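ATP-dependent CLP protease, putative (Plasmodium falciparum, PDB 2F6I) probably acts as an ATP-dependent serine protease of the Clp system, cutting proteins into small peptides, and is represented here by its ClpP catalytic domain. Local coordinates at residues N49-T52 with A53-I57; G105-S109 with M110-I114; N170-V173 with E174-E177. One frame throughout, in Å; residues are numbered along the deposited sequence.

Contact 1 of 3, residues N49-T52 with A53-I57; sequences NKKT and ADELI
A salt bridge between K51 and E55, one turn apart, is the main side-chain link at the start of helix 50-66. The two side chains cross obliquely. K51 runs out extended until its last torsion (chi4 -61°), which bends NZ back to lie 2.9 Å from E55 OE2; the ammonium meets that oxygen from above the carboxylate plane, 49° out of it. The first torsion of E55 sets CG beside its own backbone N and 3.0 Å from K51 O, and the chain runs on extended to the carboxylate. OE2 has a second cationic partner in K29 of a neighbouring subunit.

N49 is the N-cap, and its backbone N donates an almost straight bond (174°) to T52 OG1 at 3.0 Å, one half of a capping box. The T52 hydroxyl is also bonded to the carbonyl of E47, which pins it between the cap and the incoming loop.

The first main-chain bonds of the helix are A53 N to N49 O at 2.9 Å, D54 N to K50 O at 3.1 Å, and L56 N to T52 O at 3.0 Å.

K50 and D54 serve the interface, K50 NZ bonding to N76 O and D54 to K33, both of the same neighbouring subunit. On the inner side A53 and L56 pack on I88 of helix 82-94, and L56 also lies on strand 41-44; these first two turns start the helix of the beta-alpha-beta unit 41-44, 50-66, 71-77.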
# COMPACT_ATOMS: atom_id res chain seq x y z
N ASN C 49 2.14 -27.29 -7.91
CA ASN C 49 2.53 -26.78 -6.61
C ASN C 49 1.99 -27.70 -5.53
O ASN C 49 1.35 -28.70 -5.81
CB ASN C 49 2.01 -25.35 -6.42
CG ASN C 49 0.50 -25.26 -6.51
OD1 ASN C 49 -0.04 -24.27 -6.99
ND2 ASN C 49 -0.19 -26.29 -6.03
N LYS C 50 2.25 -27.33 -4.28
CA LYS C 50 1.81 -28.11 -3.14
C LYS C 50 0.34 -28.51 -3.24
O LYS C 50 -0.00 -29.70 -3.16
CB LYS C 50 2.02 -27.30 -1.86
CG LYS C 50 1.87 -28.08 -0.57
CD LYS C 50 3.02 -29.04 -0.39
CE LYS C 50 2.93 -29.76 0.94
NZ LYS C 50 4.07 -30.69 1.10
N LYS C 51 -0.53 -27.52 -3.43
CA LYS C 51 -1.96 -27.75 -3.52
C LYS C 51 -2.42 -28.65 -4.66
O LYS C 51 -3.11 -29.64 -4.43
CB LYS C 51 -2.69 -26.40 -3.61
CG LYS C 51 -4.20 -26.51 -3.67
CD LYS C 51 -4.85 -25.13 -3.68
CE LYS C 51 -6.37 -25.23 -3.81
NZ LYS C 51 -6.77 -25.89 -5.08
N THR C 52 -2.06 -28.30 -5.88
CA THR C 52 -2.47 -29.08 -7.04
C THR C 52 -1.89 -30.49 -7.06
O THR C 52 -2.56 -31.44 -7.48
CB THR C 52 -2.11 -28.35 -8.35
OG1 THR C 52 -0.69 -28.21 -8.46
CG2 THR C 52 -2.75 -26.97 -8.36
N ALA C 53 -0.66 -30.64 -6.60
CA ALA C 53 -0.02 -31.95 -6.55
C ALA C 53 -0.77 -32.84 -5.56
O ALA C 53 -0.97 -34.03 -5.80
CB ALA C 53 1.44 -31.82 -6.14
N ASP C 54 -1.19 -32.25 -4.45
CA ASP C 54 -1.93 -32.98 -3.42
C ASP C 54 -3.27 -33.47 -3.93
O ASP C 54 -3.68 -34.59 -3.66
CB ASP C 54 -2.14 -32.08 -2.19
CG ASP C 54 -3.10 -32.70 -1.18
OD1 ASP C 54 -2.81 -33.80 -0.67
OD2 ASP C 54 -4.14 -32.07 -0.89
N GLU C 55 -3.97 -32.62 -4.68
CA GLU C 55 -5.27 -32.99 -5.21
C GLU C 55 -5.12 -34.10 -6.24
O GLU C 55 -5.85 -35.10 -6.20
CB GLU C 55 -5.94 -31.77 -5.86
CG GLU C 55 -5.95 -30.54 -4.98
CD GLU C 55 -6.69 -29.37 -5.61
OE1 GLU C 55 -6.44 -29.09 -6.81
OE2 GLU C 55 -7.50 -28.73 -4.91
N LEU C 56 -4.18 -33.93 -7.17
CA LEU C 56 -3.95 -34.92 -8.21
C LEU C 56 -3.60 -36.28 -7.62
O LEU C 56 -4.09 -37.31 -8.07
CB LEU C 56 -2.83 -34.45 -9.14
CG LEU C 56 -2.55 -35.32 -10.37
CD1 LEU C 56 -3.82 -35.48 -11.19
CD2 LEU C 56 -1.46 -34.67 -11.21
N ILE C 57 -2.75 -36.28 -6.59
CA ILE C 57 -2.35 -37.52 -5.94
C ILE C 57 -3.58 -38.16 -5.29
O ILE C 57 -3.81 -39.36 -5.43
CB ILE C 57 -1.26 -37.27 -4.88
CG1 ILE C 57 0.05 -36.91 -5.57
CG2 ILE C 57 -1.08 -38.51 -4.00
CD1 ILE C 57 1.19 -36.59 -4.62

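Contact 2 of 3, residues G105-S109 with M110-I114; sequences GLVAS and MASVI
M110 follows S109 directly, and its side chain, bent at chi2 (-49°) and again at chi3, packs on L86 of helix 82-94 and L161 of helix 151-169.

A111 turns back on the incoming strand. Its N makes a short but weak bond to A108 O, and its CB comes within 2.9 Å of that same oxygen, a tight approach. The methyl also touches V107 CG1 at 3.7 Å. That V107 branch stands anti to its own backbone N (chi1 177°), which lays it against the A111-S112 peptide, 3.3 Å from S112 N.

The N of S112 lies between two carbonyls and bonds weakly to both, A108 O at 3.2 Å and S109 O at 2.7 Å. Its OG rests 3.2 Å from A108 CA, while its hydrogen bond goes to M132 O, fastening the helix start to strand 130-132.

V113 N makes the sounder bond, 3.0 Å to S109 O in the carbonyl plane, and its side chain packs on L161 and F168.

S109, with positive phi (41°), links the region of strand 106-107 to the helix, and H134, predicted to be an active-site residue, lies close to A108. The buried junction is consistent with the ClpP arrangement in which the nucleophilic serine sits at the N-terminus of a helix, S109 being its probable counterpart.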
# COMPACT_ATOMS: atom_id res chain seq x y z
N GLY C 105 -1.71 -27.21 -25.58
CA GLY C 105 -1.38 -25.88 -25.09
C GLY C 105 0.11 -25.73 -24.83
O GLY C 105 0.89 -25.58 -25.77
N LEU C 106 0.49 -25.78 -23.57
CA LEU C 106 1.89 -25.64 -23.20
C LEU C 106 2.25 -26.61 -22.09
O LEU C 106 1.52 -26.72 -21.10
CB LEU C 106 2.18 -24.21 -22.75
CG LEU C 106 3.65 -23.89 -22.48
CD1 LEU C 106 4.42 -24.09 -23.75
CD2 LEU C 106 3.80 -22.46 -22.00
N VAL C 107 3.36 -27.31 -22.26
CA VAL C 107 3.82 -28.26 -21.26
C VAL C 107 5.31 -28.03 -21.03
O VAL C 107 6.06 -27.83 -21.99
CB VAL C 107 3.59 -29.72 -21.72
CG1 VAL C 107 4.15 -30.68 -20.69
CG2 VAL C 107 2.10 -29.96 -21.92
N ALA C 108 5.73 -28.04 -19.77
CA ALA C 108 7.13 -27.79 -19.45
C ALA C 108 7.62 -28.47 -18.18
O ALA C 108 6.82 -28.93 -17.35
CB ALA C 108 7.37 -26.29 -19.36
N SER C 109 8.94 -28.53 -18.03
CA SER C 109 9.59 -29.13 -16.87
C SER C 109 8.92 -30.43 -16.42
O SER C 109 8.67 -31.32 -17.23
CB SER C 109 9.63 -28.13 -15.72
OG SER C 109 10.46 -28.60 -14.67
N MET C 110 8.62 -30.53 -15.13
CA MET C 110 7.99 -31.73 -14.59
C MET C 110 6.71 -32.11 -15.33
O MET C 110 6.35 -33.29 -15.39
CB MET C 110 7.69 -31.57 -13.09
CG MET C 110 8.88 -31.82 -12.19
SD MET C 110 9.73 -33.38 -12.60
CE MET C 110 8.48 -34.58 -12.19
N ALA C 111 6.03 -31.12 -15.89
CA ALA C 111 4.80 -31.38 -16.63
C ALA C 111 5.17 -32.22 -17.85
O ALA C 111 4.47 -33.16 -18.21
CB ALA C 111 4.16 -30.06 -17.06
N SER C 112 6.29 -31.86 -18.48
CA SER C 112 6.79 -32.58 -19.64
C SER C 112 7.21 -33.99 -19.25
O SER C 112 6.96 -34.94 -19.98
CB SER C 112 7.98 -31.83 -20.26
OG SER C 112 7.57 -30.61 -20.84
N VAL C 113 7.85 -34.11 -18.09
CA VAL C 113 8.30 -35.41 -17.61
C VAL C 113 7.11 -36.31 -17.32
O VAL C 113 7.12 -37.49 -17.67
CB VAL C 113 9.14 -35.27 -16.33
CG1 VAL C 113 9.57 -36.65 -15.85
CG2 VAL C 113 10.36 -34.40 -16.60
N ILE C 114 6.08 -35.75 -16.69
CA ILE C 114 4.88 -36.52 -16.37
C ILE C 114 4.25 -36.97 -17.68
O ILE C 114 3.79 -38.11 -17.80
CB ILE C 114 3.87 -35.66 -15.58
CG1 ILE C 114 4.43 -35.33 -14.20
CG2 ILE C 114 2.54 -36.41 -15.45
CD1 ILE C 114 3.56 -34.40 -13.38

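Contact 3 of 3, residues N170-V173 with E174-E177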
# COMPACT_ATOMS: atom_id res chain seq x y z
N ASN C 170 14.87 -41.86 -24.11
CA ASN C 170 16.04 -42.54 -24.68
C ASN C 170 17.15 -41.56 -25.02
O ASN C 170 18.19 -41.95 -25.57
CB ASN C 170 15.65 -43.34 -25.92
CG ASN C 170 14.67 -44.45 -25.61
OD1 ASN C 170 14.97 -45.35 -24.82
ND2 ASN C 170 13.49 -44.40 -26.23
N GLN C 171 16.93 -40.28 -24.72
CA GLN C 171 17.94 -39.27 -24.97
C GLN C 171 18.94 -39.38 -23.84
O GLN C 171 18.62 -39.92 -22.79
CB GLN C 171 17.32 -37.87 -24.96
CG GLN C 171 16.29 -37.63 -26.04
CD GLN C 171 16.88 -37.78 -27.43
OE1 GLN C 171 17.89 -37.16 -27.75
NE2 GLN C 171 16.24 -38.60 -28.25
N THR C 172 20.15 -38.88 -24.06
CA THR C 172 21.17 -38.94 -23.03
C THR C 172 20.99 -37.76 -22.08
O THR C 172 20.45 -36.72 -22.46
CB THR C 172 22.58 -38.86 -23.64
OG1 THR C 172 22.81 -37.55 -24.18
CG2 THR C 172 22.72 -39.85 -24.76
N VAL C 173 21.44 -37.93 -20.84
CA VAL C 173 21.33 -36.88 -19.85
C VAL C 173 22.02 -35.60 -20.34
O VAL C 173 21.58 -34.49 -20.04
CB VAL C 173 21.97 -37.32 -18.51
CG1 VAL C 173 21.82 -36.22 -17.47
CG2 VAL C 173 21.31 -38.60 -18.02
N GLU C 174 23.09 -35.77 -21.11
CA GLU C 174 23.83 -34.62 -21.65
C GLU C 174 22.94 -33.82 -22.60
O GLU C 174 22.85 -32.60 -22.50
CB GLU C 174 25.08 -35.09 -22.40
CG GLU C 174 26.16 -35.70 -21.52
CD GLU C 174 25.66 -36.89 -20.73
OE1 GLU C 174 25.18 -37.87 -21.35
OE2 GLU C 174 25.74 -36.85 -19.48
N THR C 175 22.29 -34.52 -23.52
CA THR C 175 21.41 -33.88 -24.49
C THR C 175 20.28 -33.15 -23.77
O THR C 175 19.99 -31.99 -24.07
CB THR C 175 20.80 -34.91 -25.46
OG1 THR C 175 21.85 -35.52 -26.23
CG2 THR C 175 19.81 -34.24 -26.40
N ILE C 176 19.66 -33.83 -22.81
CA ILE C 176 18.56 -33.26 -22.04
C ILE C 176 18.98 -31.95 -21.38
O ILE C 176 18.33 -30.92 -21.55
CB ILE C 176 18.07 -34.22 -20.93
CG1 ILE C 176 17.65 -35.56 -21.53
CG2 ILE C 176 16.91 -33.58 -20.17
CD1 ILE C 176 16.52 -35.48 -22.52
N GLU C 177 20.08 -32.01 -20.64
CA GLU C 177 20.58 -30.83 -19.95
C GLU C 177 20.91 -29.68 -20.90
O GLU C 177 20.51 -28.54 -20.68
CB GLU C 177 21.80 -31.19 -19.11
CG GLU C 177 22.44 -30.01 -18.42
CD GLU C 177 23.23 -30.42 -17.19
OE1 GLU C 177 23.91 -31.47 -17.24
OE2 GLU C 177 23.17 -29.69 -16.18
O HOH W 1 20.18 -37.65 -26.61
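The hydroxyls of T172 and T175 are hydrogen-bonded to each other, OG1 to OG1 at 3.0 Å, their side chains crossing at about a right angle. A water ties the same corner together: it accepts from T172 N at 2.8 Å, donates to Q171 OE1 at 2.6 Å and bonds to T175 OG1 at 2.7 Å. Three bonds hold this water in the bend of the chain. The T175 hydroxyl therefore has two partners, T172 OG1 and the water.

T172 is the N-cap of helix 173-181, and its chi1 of 69° sets OG1 between the backbone N and the carbonyl carbon, facing T175 OG1. The water links the N-cap amide to the side chain three residues on. The helix itself begins with nearly straight backbone bonds, I176 N to T172 O at 3.0 Å and E177 N to V173 O, also at 3.0 Å.

E174 folds back over the cap, its OE1 3.6 Å from T172 CB. Q171 crosses I176 at about a right angle, CB meeting I176 CD1 at 3.5 Å; beyond the bend at chi2, its amide OE1 takes the water and lies near T175 CG2. Outside these pairs, I176 packs on Y162 and L165 of helix 151-169 and on Y194, V173 leans on S166, and the E177 carboxylate forms a salt bridge with K152 of another neighbouring subunit, not the one at contact 1.

Overall arrangement
The three contacts follow one another along the chain, each at the start of a helix, and none touches another. Contacts 1 and 2 have centres 15 Å apart and share helix 82-94, where I114 of contact 2 also packs on I88. Contact 3 lies 16 Å from contact 2, centre to centre, with helix 151-169 in common. Contact 2 is closest to the predicted active-site H134, whose side chain is about 6 Å from that of A108; that of I176 in contact 3 is about 9 Å away. In the fourteen-chain assembly, contacts 1 and 3 form salt bridges to different neighbouring subunits, and L106 of contact 2 packs on N83 of yet another subunit.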